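Long-range contacts in membrane attack complex assembly inhibitor BGA71 (Borreliella bavariensis, PDB 6FMH), which inhibits assembly of the complement membrane attack complex and so probably helps this Lyme disease spirochaete survive complement attack: residues Q37-L42 / K75-K80; R63-S68 / Q149-K154; K89-Y94 / N172-A177. One frame throughout, in Å; residues are numbered along the deposited sequence.

Contact 1: Q37-L42 / K75-K80; sequences QGINFL and KINTLK
Ile-39, Asn-40 and Phe-41, in the loop between helix 12-36 and helix 43-46, lie against helix 73-88 in the all-helical fold of this BbCRASP-1 family protein. Phe-41 carries most of the apolar contact. Its CG stands anti to the backbone N (chi1 175°), which carries the ring in toward the helix although the CB itself does not head there. The ring crosses Ile-76 at about a right angle, with Phe-41 CD1 3.5 Å from Ile-76 CG2, and its far end, Phe-41 CZ, reaches Leu-79 CG at 4.1 Å. Lys-80 N sits in the ring plane, at the edge; that amide is already bonded to Ile-76 O one turn back in the helix. Ile-39 adds a smaller apolar contact, its CD1 4.1 Å from Ile-76 CG2, and also lies beside the Asn-77 side chain, which approaches from the opposite direction. The polar tie is made by Lys-80, whose chain runs fully extended past Phe-41 O to put NZ 3.0 Å from Asn-40 O. The ammonium group approaches from above the carbonyl plane, at a C=O...N angle of 114°, linking a loop carbonyl to the helix. Farther in, Phe-41 and Leu-79 both rest on Ile-65 of helix 55-68, Leu-79 continues to Leu-155 and Ile-159 of helix 127-163, and Ile-34 of helix 12-36 packs on Ile-39 and Ile-76.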
ATOM      1  N   GLN A  37      22.532   2.302   8.144  1.00 24.06           N
ATOM      2  CA  GLN A  37      23.768   2.129   8.877  1.00 25.03           C
ATOM      3  C   GLN A  37      24.449   0.745   8.699  1.00 24.94           C
ATOM      4  O   GLN A  37      25.237   0.315   9.551  1.00 21.64           O
ATOM      5  CB  GLN A  37      23.453   2.406  10.383  1.00 26.27           C
ATOM      6  CG  GLN A  37      22.992   3.871  10.650  1.00 25.14           C
ATOM      7  CD  GLN A  37      24.165   4.785  10.587  1.00 25.50           C
ATOM      8  OE1 GLN A  37      24.350   5.646   9.683  1.00 29.07           O
ATOM      9  NE2 GLN A  37      25.004   4.595  11.552  1.00 26.77           N
ATOM     10  N   GLY A  38      24.119   0.024   7.631  1.00 28.60           N
ATOM     11  CA  GLY A  38      24.848  -1.214   7.267  1.00 30.39           C
ATOM     12  C   GLY A  38      24.517  -2.506   8.012  1.00 32.11           C
ATOM     13  O   GLY A  38      25.056  -3.551   7.691  1.00 34.17           O
ATOM     14  N   ILE A  39      23.647  -2.448   9.011  1.00 37.66           N
ATOM     15  CA  ILE A  39      23.072  -3.664   9.628  1.00 43.70           C
ATOM     16  C   ILE A  39      22.252  -4.396   8.555  1.00 45.45           C
ATOM     17  O   ILE A  39      21.275  -3.836   8.062  1.00 57.98           O
ATOM     18  CB  ILE A  39      22.179  -3.278  10.838  1.00 48.88           C
ATOM     19  CG1 ILE A  39      21.586  -4.454  11.621  1.00 51.39           C
ATOM     20  CG2 ILE A  39      21.002  -2.420  10.416  1.00 50.43           C
ATOM     21  CD1 ILE A  39      21.303  -4.041  13.055  1.00 50.20           C
ATOM     22  N   ASN A  40      22.678  -5.591   8.152  1.00 38.84           N
ATOM     23  CA  ASN A  40      22.008  -6.278   7.038  1.00 33.93           C
ATOM     24  C   ASN A  40      21.239  -7.399   7.681  1.00 29.86           C
ATOM     25  O   ASN A  40      21.678  -8.559   7.758  1.00 30.13           O
ATOM     26  CB  ASN A  40      22.949  -6.766   5.900  1.00 40.72           C
ATOM     27  CG  ASN A  40      22.249  -6.887   4.514  1.00 38.55           C
ATOM     28  OD1 ASN A  40      21.068  -7.132   4.414  1.00 29.54           O
ATOM     29  ND2 ASN A  40      23.031  -6.707   3.439  1.00 41.96           N
ATOM     30  N   PHE A  41      20.111  -7.025   8.255  1.00 26.03           N
ATOM     31  CA  PHE A  41      19.385  -7.903   9.178  1.00 23.07           C
ATOM     32  C   PHE A  41      19.112  -9.261   8.569  1.00 21.29           C
ATOM     33  O   PHE A  41      19.254 -10.289   9.233  1.00 25.18           O
ATOM     34  CB  PHE A  41      18.098  -7.199   9.650  1.00 23.30           C
ATOM     35  CG  PHE A  41      17.209  -8.055  10.500  1.00 23.19           C
ATOM     36  CD1 PHE A  41      17.707  -8.734  11.629  1.00 21.84           C
ATOM     37  CD2 PHE A  41      15.880  -8.222  10.156  1.00 22.66           C
ATOM     38  CE1 PHE A  41      16.889  -9.560  12.380  1.00 21.96           C
ATOM     39  CE2 PHE A  41      15.053  -9.047  10.917  1.00 23.09           C
ATOM     40  CZ  PHE A  41      15.560  -9.729  12.023  1.00 22.56           C
ATOM     41  N   LEU A  42      18.741  -9.299   7.311  1.00 18.16           N
ATOM     42  CA  LEU A  42      18.370 -10.551   6.706  1.00 16.83           C
ATOM     43  C   LEU A  42      19.360 -10.980   5.653  1.00 16.80           C
ATOM     44  O   LEU A  42      19.025 -11.771   4.768  1.00 17.41           O
ATOM     45  CB  LEU A  42      16.959 -10.450   6.092  1.00 16.39           C
ATOM     46  CG  LEU A  42      15.814 -10.204   7.088  1.00 15.27           C
ATOM     47  CD1 LEU A  42      14.563  -9.830   6.354  1.00 15.66           C
ATOM     48  CD2 LEU A  42      15.529 -11.409   7.945  1.00 15.28           C
ATOM     49  N   LYS A  75      18.971  -5.095  20.021  1.00 15.47           N
ATOM     50  CA  LYS A  75      17.973  -6.130  19.988  1.00 19.56           C
ATOM     51  C   LYS A  75      17.806  -6.814  18.622  1.00 21.96           C
ATOM     52  O   LYS A  75      17.697  -8.045  18.543  1.00 22.59           O
ATOM     53  CB  LYS A  75      16.641  -5.536  20.428  1.00 20.42           C
ATOM     54  CG  LYS A  75      16.654  -5.114  21.889  1.00 20.41           C
ATOM     55  CD  LYS A  75      15.309  -4.591  22.318  1.00 22.01           C
ATOM     56  CE  LYS A  75      15.243  -4.407  23.818  1.00 21.80           C
ATOM     57  NZ  LYS A  75      13.918  -4.838  24.341  1.00 23.15           N
ATOM     58  N   ILE A  76      17.825  -6.028  17.553  1.00 23.55           N
ATOM     59  CA  ILE A  76      17.686  -6.569  16.233  1.00 27.23           C
ATOM     60  C   ILE A  76      18.882  -7.433  15.918  1.00 27.76           C
ATOM     61  O   ILE A  76      18.775  -8.419  15.183  1.00 28.28           O
ATOM     62  CB  ILE A  76      17.618  -5.437  15.174  1.00 30.63           C
ATOM     63  CG1 ILE A  76      16.312  -4.664  15.282  1.00 34.76           C
ATOM     64  CG2 ILE A  76      17.748  -5.973  13.742  1.00 32.63           C
ATOM     65  CD1 ILE A  76      16.379  -3.300  14.627  1.00 39.72           C
ATOM     66  N   ASN A  77      20.045  -6.986  16.355  1.00 27.54           N
ATOM     67  CA  ASN A  77      21.265  -7.749  16.108  1.00 27.92           C
ATOM     68  C   ASN A  77      21.238  -9.078  16.824  1.00 24.25           C
ATOM     69  O   ASN A  77      21.698 -10.073  16.307  1.00 24.48           O
ATOM     70  CB  ASN A  77      22.503  -6.942  16.523  1.00 26.67           C
ATOM     71  CG  ASN A  77      22.924  -5.924  15.497  1.00 28.15           C
ATOM     72  OD1 ASN A  77      23.126  -4.764  15.853  1.00 38.64           O
ATOM     73  ND2 ASN A  77      23.082  -6.312  14.243  1.00 27.77           N
ATOM     74  N   THR A  78      20.716  -9.082  18.026  1.00 24.31           N
ATOM     75  CA  THR A  78      20.578 -10.324  18.800  1.00 24.92           C
ATOM     76  C   THR A  78      19.671 -11.310  18.101  1.00 25.49           C
ATOM     77  O   THR A  78      19.963 -12.526  18.049  1.00 26.67           O
ATOM     78  CB  THR A  78      19.966 -10.000  20.160  1.00 24.74           C
ATOM     79  OG1 THR A  78      20.702  -8.896  20.726  1.00 28.36           O
ATOM     80  CG2 THR A  78      20.025 -11.158  21.079  1.00 25.04           C
ATOM     81  N   LEU A  79      18.564 -10.787  17.574  1.00 23.34           N
ATOM     82  CA  LEU A  79      17.634 -11.619  16.877  1.00 22.79           C
ATOM     83  C   LEU A  79      18.300 -12.162  15.632  1.00 20.34           C
ATOM     84  O   LEU A  79      18.050 -13.292  15.217  1.00 21.11           O
ATOM     85  CB  LEU A  79      16.377 -10.827  16.493  1.00 24.56           C
ATOM     86  CG  LEU A  79      15.296 -11.595  15.674  1.00 25.80           C
ATOM     87  CD1 LEU A  79      15.057 -13.026  16.134  1.00 26.19           C
ATOM     88  CD2 LEU A  79      13.977 -10.865  15.707  1.00 26.18           C
ATOM     89  N   LYS A  80      19.109 -11.331  15.005  1.00 18.82           N
ATOM     90  CA  LYS A  80      19.877 -11.744  13.833  1.00 18.76           C
ATOM     91  C   LYS A  80      20.780 -12.936  14.161  1.00 18.82           C
ATOM     92  O   LYS A  80      20.865 -13.901  13.417  1.00 17.50           O
ATOM     93  CB  LYS A  80      20.696 -10.563  13.357  1.00 19.23           C
ATOM     94  CG  LYS A  80      21.621 -10.878  12.227  1.00 20.25           C
ATOM     95  CD  LYS A  80      22.233  -9.614  11.612  1.00 20.16           C
ATOM     96  CE  LYS A  80      23.280 -10.046  10.601  1.00 19.83           C
ATOM     97  NZ  LYS A  80      23.812  -8.918   9.803  1.00 19.35           N
TER

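Contact 2: R63-S68 / Q149-K154; sequences RTIYSS and QNFAKK
Thr-64 O is gripped twice by Ser-68: the hydroxyl gives it a hydrogen bond, Ser-68 OG to Thr-64 O at 2.6 Å, and the helical amide Ser-68 N reaches the same oxygen at 2.9 Å. The two donors come from opposite faces of the carbonyl plane, the hydroxyl lying 38° out of it. With chi1 at -70°, OG is turned back beside its own backbone N, from where it can reach the preceding turn while still bordering helix 127-163. Toward that helix the same hydroxyl only packs, with no hydrogen bond across the two segments: Ser-68 OG lies in the plane of the Phe-151 ring, at the edge, 3.5 Å from Phe-151 CD2, and it also rests on the methyl of Ala-152. Thr-64 brings its methyl to the same ring obliquely, with CG2 3.6 Å from Phe-151 CE2, while its hydroxyl is taken up by Gln-108 of helix 90-123. Ile-65 arrives at the ring edge too, its CD1 4.4 Å from Phe-151 CZ. Val-104 and Ile-107 of helix 90-123 also pack on this phenylalanine, so side chains of helices 55-68 and 90-123 both lie against it. The backbones come closest at Ser-68 and Ala-152, CA to CA 4.5 Å, where both side chains are small. Just past this point Asn-156 ND2 hydrogen-bonds to Ser-68 O and Ala-152 O, joining the last turn of helix 55-68 to helix 127-163. The axes of segments 63-68 and 149-154 pass 9.4 Å apart with a crossing angle of -58°, a steep crossing of two helices through small residues in the buried interior of an all-helical fold.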
ATOM      1  N   ARG A  63       8.998  -4.563   9.173  1.00 17.86           N
ATOM      2  CA  ARG A  63       7.937  -3.762   9.786  1.00 17.42           C
ATOM      3  C   ARG A  63       7.521  -4.382  11.108  1.00 15.55           C
ATOM      4  O   ARG A  63       7.441  -3.712  12.137  1.00 13.50           O
ATOM      5  CB  ARG A  63       6.731  -3.629   8.858  1.00 19.00           C
ATOM      6  CG  ARG A  63       6.975  -2.796   7.605  1.00 20.33           C
ATOM      7  CD  ARG A  63       5.998  -3.001   6.392  1.00 21.32           C
ATOM      8  NE  ARG A  63       4.758  -2.324   6.724  1.00 24.90           N
ATOM      9  CZ  ARG A  63       3.582  -2.428   6.073  1.00 24.33           C
ATOM     10  NH1 ARG A  63       3.467  -3.103   4.966  1.00 21.94           N
ATOM     11  NH2 ARG A  63       2.534  -1.765   6.530  1.00 24.48           N
ATOM     12  N   THR A  64       7.280  -5.690  11.096  1.00 14.88           N
ATOM     13  CA  THR A  64       6.834  -6.377  12.335  1.00 13.96           C
ATOM     14  C   THR A  64       7.922  -6.500  13.362  1.00 12.44           C
ATOM     15  O   THR A  64       7.773  -6.115  14.480  1.00 11.33           O
ATOM     16  CB  THR A  64       6.221  -7.776  12.055  1.00 14.38           C
ATOM     17  OG1 THR A  64       4.880  -7.625  11.551  1.00 11.78           O
ATOM     18  CG2 THR A  64       6.101  -8.559  13.332  1.00 15.31           C
ATOM     19  N   ILE A  65       9.084  -6.919  12.904  1.00 12.99           N
ATOM     20  CA  ILE A  65      10.225  -7.164  13.809  1.00 12.21           C
ATOM     21  C   ILE A  65      10.708  -5.896  14.458  1.00 11.72           C
ATOM     22  O   ILE A  65      10.760  -5.803  15.668  1.00 11.88           O
ATOM     23  CB  ILE A  65      11.426  -7.803  13.053  1.00 11.89           C
ATOM     24  CG1 ILE A  65      11.048  -9.137  12.414  1.00 10.91           C
ATOM     25  CG2 ILE A  65      12.630  -7.978  13.980  1.00 12.66           C
ATOM     26  CD1 ILE A  65      11.266 -10.323  13.281  1.00 10.88           C
ATOM     27  N   TYR A  66      11.038  -4.907  13.632  1.00 11.59           N
ATOM     28  CA  TYR A  66      11.665  -3.666  14.094  1.00 10.80           C
ATOM     29  C   TYR A  66      10.734  -2.912  14.982  1.00 10.57           C
ATOM     30  O   TYR A  66      11.157  -2.305  15.973  1.00 10.18           O
ATOM     31  CB  TYR A  66      12.044  -2.801  12.908  1.00 10.84           C
ATOM     32  CG  TYR A  66      13.287  -3.228  12.116  1.00 11.01           C
ATOM     33  CD1 TYR A  66      13.721  -4.527  12.079  1.00 11.21           C
ATOM     34  CD2 TYR A  66      14.010  -2.283  11.410  1.00 11.57           C
ATOM     35  CE1 TYR A  66      14.815  -4.891  11.348  1.00 11.50           C
ATOM     36  CE2 TYR A  66      15.122  -2.622  10.689  1.00 11.83           C
ATOM     37  CZ  TYR A  66      15.530  -3.940  10.673  1.00 11.71           C
ATOM     38  OH  TYR A  66      16.617  -4.295   9.911  1.00 11.32           O
ATOM     39  N   SER A  67       9.465  -2.895  14.611  1.00 10.71           N
ATOM     40  CA  SER A  67       8.467  -2.175  15.424  1.00 11.24           C
ATOM     41  C   SER A  67       8.363  -2.933  16.713  1.00 11.12           C
ATOM     42  O   SER A  67       8.130  -2.322  17.747  1.00 11.41           O
ATOM     43  CB  SER A  67       7.080  -2.041  14.729  1.00 10.91           C
ATOM     44  OG  SER A  67       6.395  -3.281  14.722  1.00 11.82           O
ATOM     45  N   SER A  68       8.478  -4.251  16.638  1.00 11.11           N
ATOM     46  CA  SER A  68       8.355  -5.086  17.823  1.00 12.34           C
ATOM     47  C   SER A  68       9.499  -4.892  18.804  1.00 13.41           C
ATOM     48  O   SER A  68       9.308  -4.879  20.021  1.00 13.12           O
ATOM     49  CB  SER A  68       8.266  -6.569  17.450  1.00 12.64           C
ATOM     50  OG  SER A  68       7.015  -6.899  16.819  1.00 12.77           O
ATOM     51  N   GLN A 149       1.026  -7.062  18.562  1.00 15.13           N
ATOM     52  CA  GLN A 149       1.476  -6.655  19.906  1.00 16.37           C
ATOM     53  C   GLN A 149       1.880  -7.871  20.712  1.00 14.67           C
ATOM     54  O   GLN A 149       2.789  -7.795  21.507  1.00 13.47           O
ATOM     55  CB  GLN A 149       0.390  -5.823  20.629  1.00 18.70           C
ATOM     56  CG  GLN A 149       0.372  -4.358  20.246  1.00 22.34           C
ATOM     57  CD  GLN A 149      -0.945  -3.692  20.611  1.00 25.53           C
ATOM     58  OE1 GLN A 149      -1.503  -3.938  21.685  1.00 25.24           O
ATOM     59  NE2 GLN A 149      -1.457  -2.840  19.709  1.00 30.10           N
ATOM     60  N   ASN A 150       1.097  -8.946  20.622  1.00 14.07           N
ATOM     61  CA  ASN A 150       1.364 -10.112  21.484  1.00 13.40           C
ATOM     62  C   ASN A 150       2.601 -10.767  21.012  1.00 13.19           C
ATOM     63  O   ASN A 150       3.450 -11.127  21.818  1.00 15.28           O
ATOM     64  CB  ASN A 150       0.216 -11.112  21.512  1.00 13.18           C
ATOM     65  CG  ASN A 150      -1.066 -10.522  22.036  1.00 13.14           C
ATOM     66  OD1 ASN A 150      -2.167 -10.859  21.564  1.00 14.71           O
ATOM     67  ND2 ASN A 150      -0.965  -9.678  23.032  1.00 13.10           N
ATOM     68  N   PHE A 151       2.766 -10.854  19.707  1.00 12.30           N
ATOM     69  CA  PHE A 151       4.049 -11.303  19.169  1.00 11.92           C
ATOM     70  C   PHE A 151       5.245 -10.478  19.678  1.00 11.25           C
ATOM     71  O   PHE A 151       6.269 -11.016  20.004  1.00 10.99           O
ATOM     72  CB  PHE A 151       4.021 -11.271  17.638  1.00 12.23           C
ATOM     73  CG  PHE A 151       5.383 -11.427  17.009  1.00 13.27           C
ATOM     74  CD1 PHE A 151       5.943 -12.709  16.767  1.00 13.06           C
ATOM     75  CD2 PHE A 151       6.125 -10.315  16.666  1.00 13.03           C
ATOM     76  CE1 PHE A 151       7.206 -12.838  16.199  1.00 12.71           C
ATOM     77  CE2 PHE A 151       7.371 -10.454  16.098  1.00 13.24           C
ATOM     78  CZ  PHE A 151       7.927 -11.707  15.866  1.00 12.58           C
ATOM     79  N   ALA A 152       5.098  -9.156  19.695  1.00 11.45           N
ATOM     80  CA  ALA A 152       6.156  -8.238  20.093  1.00 11.13           C
ATOM     81  C   ALA A 152       6.511  -8.472  21.548  1.00 12.25           C
ATOM     82  O   ALA A 152       7.685  -8.515  21.935  1.00 11.42           O
ATOM     83  CB  ALA A 152       5.716  -6.806  19.852  1.00 10.81           C
ATOM     84  N   LYS A 153       5.479  -8.609  22.373  1.00 13.65           N
ATOM     85  CA  LYS A 153       5.686  -8.867  23.788  1.00 14.88           C
ATOM     86  C   LYS A 153       6.540 -10.149  23.893  1.00 14.18           C
ATOM     87  O   LYS A 153       7.643 -10.115  24.428  1.00 14.05           O
ATOM     88  CB  LYS A 153       4.358  -9.004  24.493  1.00 16.23           C
ATOM     89  CG  LYS A 153       4.375  -8.649  25.971  1.00 18.16           C
ATOM     90  CD  LYS A 153       4.284  -7.127  26.188  1.00 19.27           C
ATOM     91  CE  LYS A 153       4.310  -6.781  27.700  1.00 20.24           C
ATOM     92  NZ  LYS A 153       4.432  -5.313  27.963  1.00 20.04           N
ATOM     93  N   LYS A 154       6.086 -11.205  23.226  1.00 12.99           N
ATOM     94  CA  LYS A 154       6.808 -12.437  23.184  1.00 12.43           C
ATOM     95  C   LYS A 154       8.209 -12.295  22.669  1.00 11.90           C
ATOM     96  O   LYS A 154       9.125 -12.894  23.217  1.00 12.22           O
ATOM     97  CB  LYS A 154       6.097 -13.453  22.313  1.00 12.89           C
ATOM     98  CG  LYS A 154       6.467 -14.891  22.664  1.00 13.70           C
ATOM     99  CD  LYS A 154       5.592 -15.418  23.778  1.00 13.91           C
ATOM    100  CE  LYS A 154       6.108 -16.714  24.364  1.00 14.09           C
ATOM    101  NZ  LYS A 154       6.569 -16.613  25.783  1.00 13.98           N
TER

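Contact 3: K89-Y94 / N172-A177; sequences KLQHRY and NVDALA
His-92 lays the face of its imidazole over Ala-177, and this CH-pi contact is the centre of a near-parallel helix pair at one end of the all-helical fold. The first turns of helix 90-123 and helix 173-183 run in nearly the same direction, 18° apart, with their axes 10.4 Å from each other. Ala-177 CB stands almost straight over the middle of the His-92 ring, 3.4 Å from its centroid and only 12° off the normal. The opposite face has Gln-91 CB over its centre, 4.2 Å from the plane, so the imidazole has the Ala-177 methyl on one face and its own neighbour, more loosely, over the other. Asp-174 comes in at the rim: its CG lies in the ring plane and its carboxylate is turned nearly perpendicular, the two planes 79° apart. Just before the start of helix 90-123, Lys-89 crosses Val-173 obliquely, with Lys-89 CG 4.1 Å from Val-173 CG2. The lysine chain bends at chi2, and its NZ ends 6.3 Å from Asp-174 OD1, too far for an ion pair, though the opposite charges may attract weakly. Leu-86 of helix 73-88 touches His-92, Val-173 and Leu-176, and so bridges both helices. The start of helix 173-183 is capped by Asn-172, whose OD1 accepts weak hydrogen bonds from Asp-174 N at 3.1 Å and Ala-175 N at 3.4 Å.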
ATOM      1  N   LYS A  89      22.701 -24.223  11.224  1.00 30.01           N
ATOM      2  CA  LYS A  89      22.570 -25.633  11.543  1.00 32.18           C
ATOM      3  C   LYS A  89      21.509 -26.245  10.667  1.00 30.78           C
ATOM      4  O   LYS A  89      20.325 -26.097  10.926  1.00 36.53           O
ATOM      5  CB  LYS A  89      22.226 -25.826  13.007  1.00 35.99           C
ATOM      6  CG  LYS A  89      23.469 -25.895  13.887  1.00 41.35           C
ATOM      7  CD  LYS A  89      24.017 -27.305  13.889  1.00 43.03           C
ATOM      8  CE  LYS A  89      25.172 -27.465  14.864  1.00 45.09           C
ATOM      9  NZ  LYS A  89      25.629 -28.882  14.869  1.00 48.02           N
ATOM     10  N   LEU A  90      21.952 -26.991   9.672  1.00 28.80           N
ATOM     11  CA  LEU A  90      21.064 -27.624   8.712  1.00 28.42           C
ATOM     12  C   LEU A  90      19.835 -28.249   9.369  1.00 30.20           C
ATOM     13  O   LEU A  90      18.714 -27.961   8.972  1.00 29.09           O
ATOM     14  CB  LEU A  90      21.826 -28.665   7.916  1.00 28.33           C
ATOM     15  CG  LEU A  90      22.831 -28.068   6.940  1.00 27.05           C
ATOM     16  CD1 LEU A  90      23.585 -29.173   6.239  1.00 26.88           C
ATOM     17  CD2 LEU A  90      22.245 -27.114   5.924  1.00 26.69           C
ATOM     18  N   GLN A  91      20.044 -29.043  10.417  1.00 31.12           N
ATOM     19  CA  GLN A  91      18.906 -29.645  11.166  1.00 32.25           C
ATOM     20  C   GLN A  91      17.771 -28.632  11.459  1.00 31.13           C
ATOM     21  O   GLN A  91      16.599 -28.975  11.305  1.00 28.83           O
ATOM     22  CB  GLN A  91      19.312 -30.306  12.495  1.00 31.50           C
ATOM     23  CG  GLN A  91      20.611 -31.098  12.397  1.00 34.53           C
ATOM     24  CD  GLN A  91      21.809 -30.299  12.881  1.00 35.56           C
ATOM     25  OE1 GLN A  91      21.913 -30.040  14.072  1.00 34.55           O
ATOM     26  NE2 GLN A  91      22.732 -29.939  11.970  1.00 33.32           N
ATOM     27  N   HIS A  92      18.142 -27.409  11.861  1.00 26.32           N
ATOM     28  CA  HIS A  92      17.185 -26.419  12.318  1.00 25.15           C
ATOM     29  C   HIS A  92      16.984 -25.240  11.375  1.00 22.97           C
ATOM     30  O   HIS A  92      16.227 -24.320  11.692  1.00 20.59           O
ATOM     31  CB  HIS A  92      17.602 -25.874  13.681  1.00 26.21           C
ATOM     32  CG  HIS A  92      17.734 -26.925  14.726  1.00 25.79           C
ATOM     33  ND1 HIS A  92      18.857 -27.030  15.517  1.00 28.58           N
ATOM     34  CD2 HIS A  92      16.908 -27.924  15.102  1.00 24.64           C
ATOM     35  CE1 HIS A  92      18.714 -28.050  16.339  1.00 25.89           C
ATOM     36  NE2 HIS A  92      17.532 -28.596  16.118  1.00 24.48           N
ATOM     37  N   ARG A  93      17.639 -25.256  10.222  1.00 22.22           N
ATOM     38  CA  ARG A  93      17.463 -24.163   9.285  1.00 21.67           C
ATOM     39  C   ARG A  93      15.976 -23.801   9.153  1.00 23.75           C
ATOM     40  O   ARG A  93      15.598 -22.637   9.234  1.00 24.21           O
ATOM     41  CB  ARG A  93      18.071 -24.477   7.932  1.00 19.55           C
ATOM     42  CG  ARG A  93      18.287 -23.197   7.120  1.00 20.96           C
ATOM     43  CD  ARG A  93      18.890 -23.377   5.722  1.00 20.12           C
ATOM     44  NE  ARG A  93      20.362 -23.411   5.900  1.00 19.87           N
ATOM     45  CZ  ARG A  93      21.322 -23.653   4.999  1.00 18.91           C
ATOM     46  NH1 ARG A  93      21.035 -23.958   3.761  1.00 18.67           N
ATOM     47  NH2 ARG A  93      22.595 -23.613   5.371  1.00 17.91           N
ATOM     48  N   TYR A  94      15.136 -24.818   8.967  1.00 26.03           N
ATOM     49  CA  TYR A  94      13.723 -24.617   8.652  1.00 26.75           C
ATOM     50  C   TYR A  94      12.991 -23.777   9.684  1.00 24.54           C
ATOM     51  O   TYR A  94      12.056 -23.061   9.376  1.00 25.10           O
ATOM     52  CB  TYR A  94      13.024 -25.977   8.499  1.00 30.19           C
ATOM     53  CG  TYR A  94      12.676 -26.646   9.805  1.00 34.23           C
ATOM     54  CD1 TYR A  94      13.628 -27.351  10.531  1.00 37.30           C
ATOM     55  CD2 TYR A  94      11.399 -26.528  10.339  1.00 43.37           C
ATOM     56  CE1 TYR A  94      13.308 -27.956  11.741  1.00 42.36           C
ATOM     57  CE2 TYR A  94      11.055 -27.125  11.551  1.00 49.18           C
ATOM     58  CZ  TYR A  94      12.015 -27.849  12.248  1.00 49.25           C
ATOM     59  OH  TYR A  94      11.667 -28.420  13.457  1.00 53.59           O
ATOM     60  N   ASN A 172      23.132 -23.585  23.398  1.00 23.77           N
ATOM     61  CA  ASN A 172      22.710 -24.843  22.818  1.00 22.32           C
ATOM     62  C   ASN A 172      21.715 -24.617  21.733  1.00 20.22           C
ATOM     63  O   ASN A 172      20.567 -24.238  22.000  1.00 20.30           O
ATOM     64  CB  ASN A 172      22.109 -25.697  23.937  1.00 24.83           C
ATOM     65  CG  ASN A 172      21.936 -27.151  23.547  1.00 25.96           C
ATOM     66  OD1 ASN A 172      21.874 -27.492  22.369  1.00 30.61           O
ATOM     67  ND2 ASN A 172      21.867 -28.013  24.544  1.00 25.33           N
ATOM     68  N   VAL A 173      22.164 -24.776  20.497  1.00 19.44           N
ATOM     69  CA  VAL A 173      21.285 -24.602  19.343  1.00 19.34           C
ATOM     70  C   VAL A 173      20.065 -25.484  19.392  1.00 19.40           C
ATOM     71  O   VAL A 173      18.985 -25.017  19.079  1.00 20.19           O
ATOM     72  CB  VAL A 173      21.858 -24.914  17.958  1.00 19.02           C
ATOM     73  CG1 VAL A 173      21.180 -23.960  16.981  1.00 18.77           C
ATOM     74  CG2 VAL A 173      23.348 -24.777  17.872  1.00 18.71           C
ATOM     75  N   ASP A 174      20.231 -26.739  19.790  1.00 18.37           N
ATOM     76  CA  ASP A 174      19.089 -27.636  19.933  1.00 18.03           C
ATOM     77  C   ASP A 174      18.078 -27.108  20.933  1.00 16.93           C
ATOM     78  O   ASP A 174      16.894 -27.100  20.681  1.00 15.79           O
ATOM     79  CB  ASP A 174      19.557 -29.016  20.364  1.00 18.71           C
ATOM     80  CG  ASP A 174      20.384 -29.704  19.285  1.00 18.95           C
ATOM     81  OD1 ASP A 174      20.230 -29.423  18.094  1.00 19.18           O
ATOM     82  OD2 ASP A 174      21.212 -30.531  19.619  1.00 19.82           O
ATOM     83  N   ALA A 175      18.584 -26.576  22.041  1.00 16.98           N
ATOM     84  CA  ALA A 175      17.726 -25.959  23.035  1.00 16.78           C
ATOM     85  C   ALA A 175      17.053 -24.788  22.378  1.00 16.43           C
ATOM     86  O   ALA A 175      15.844 -24.619  22.509  1.00 15.58           O
ATOM     87  CB  ALA A 175      18.522 -25.519  24.263  1.00 16.36           C
ATOM     88  N   LEU A 176      17.859 -23.977  21.676  1.00 16.32           N
ATOM     89  CA  LEU A 176      17.362 -22.778  21.007  1.00 15.90           C
ATOM     90  C   LEU A 176      16.204 -23.132  20.081  1.00 15.15           C
ATOM     91  O   LEU A 176      15.126 -22.544  20.174  1.00 14.25           O
ATOM     92  CB  LEU A 176      18.458 -22.122  20.202  1.00 16.69           C
ATOM     93  CG  LEU A 176      18.038 -20.862  19.433  1.00 17.27           C
ATOM     94  CD1 LEU A 176      17.581 -19.801  20.401  1.00 17.52           C
ATOM     95  CD2 LEU A 176      19.220 -20.373  18.605  1.00 16.96           C
ATOM     96  N   ALA A 177      16.417 -24.163  19.260  1.00 13.96           N
ATOM     97  CA  ALA A 177      15.417 -24.636  18.319  1.00 13.23           C
ATOM     98  C   ALA A 177      14.125 -25.027  19.027  1.00 12.89           C
ATOM     99  O   ALA A 177      13.033 -24.724  18.525  1.00 13.62           O
ATOM    100  CB  ALA A 177      15.934 -25.822  17.562  1.00 13.52           C
TER

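From the N terminus, the loop after helix 12-36 opens contact 1, which closes on helix 73-88 after the chain has passed through helix 55-68. Contact 2 starts on that intervening helix and closes only on helix 127-163, so contacts 1 and 2 cross; they also touch, with Ile-76 packing on Tyr-66. Contact 3 begins at the start of helix 90-123, after contact 1 has closed, and ends on helix 173-183, crossing contact 2 in turn. Centre to centre, it lies about 19 Å from contact 1 and about 22 Å from contact 2. Together the contacts tie the loop after helix 12-36, helices 55-68, 73-88, 90-123 and 127-163, and the last helix, 173-183, together.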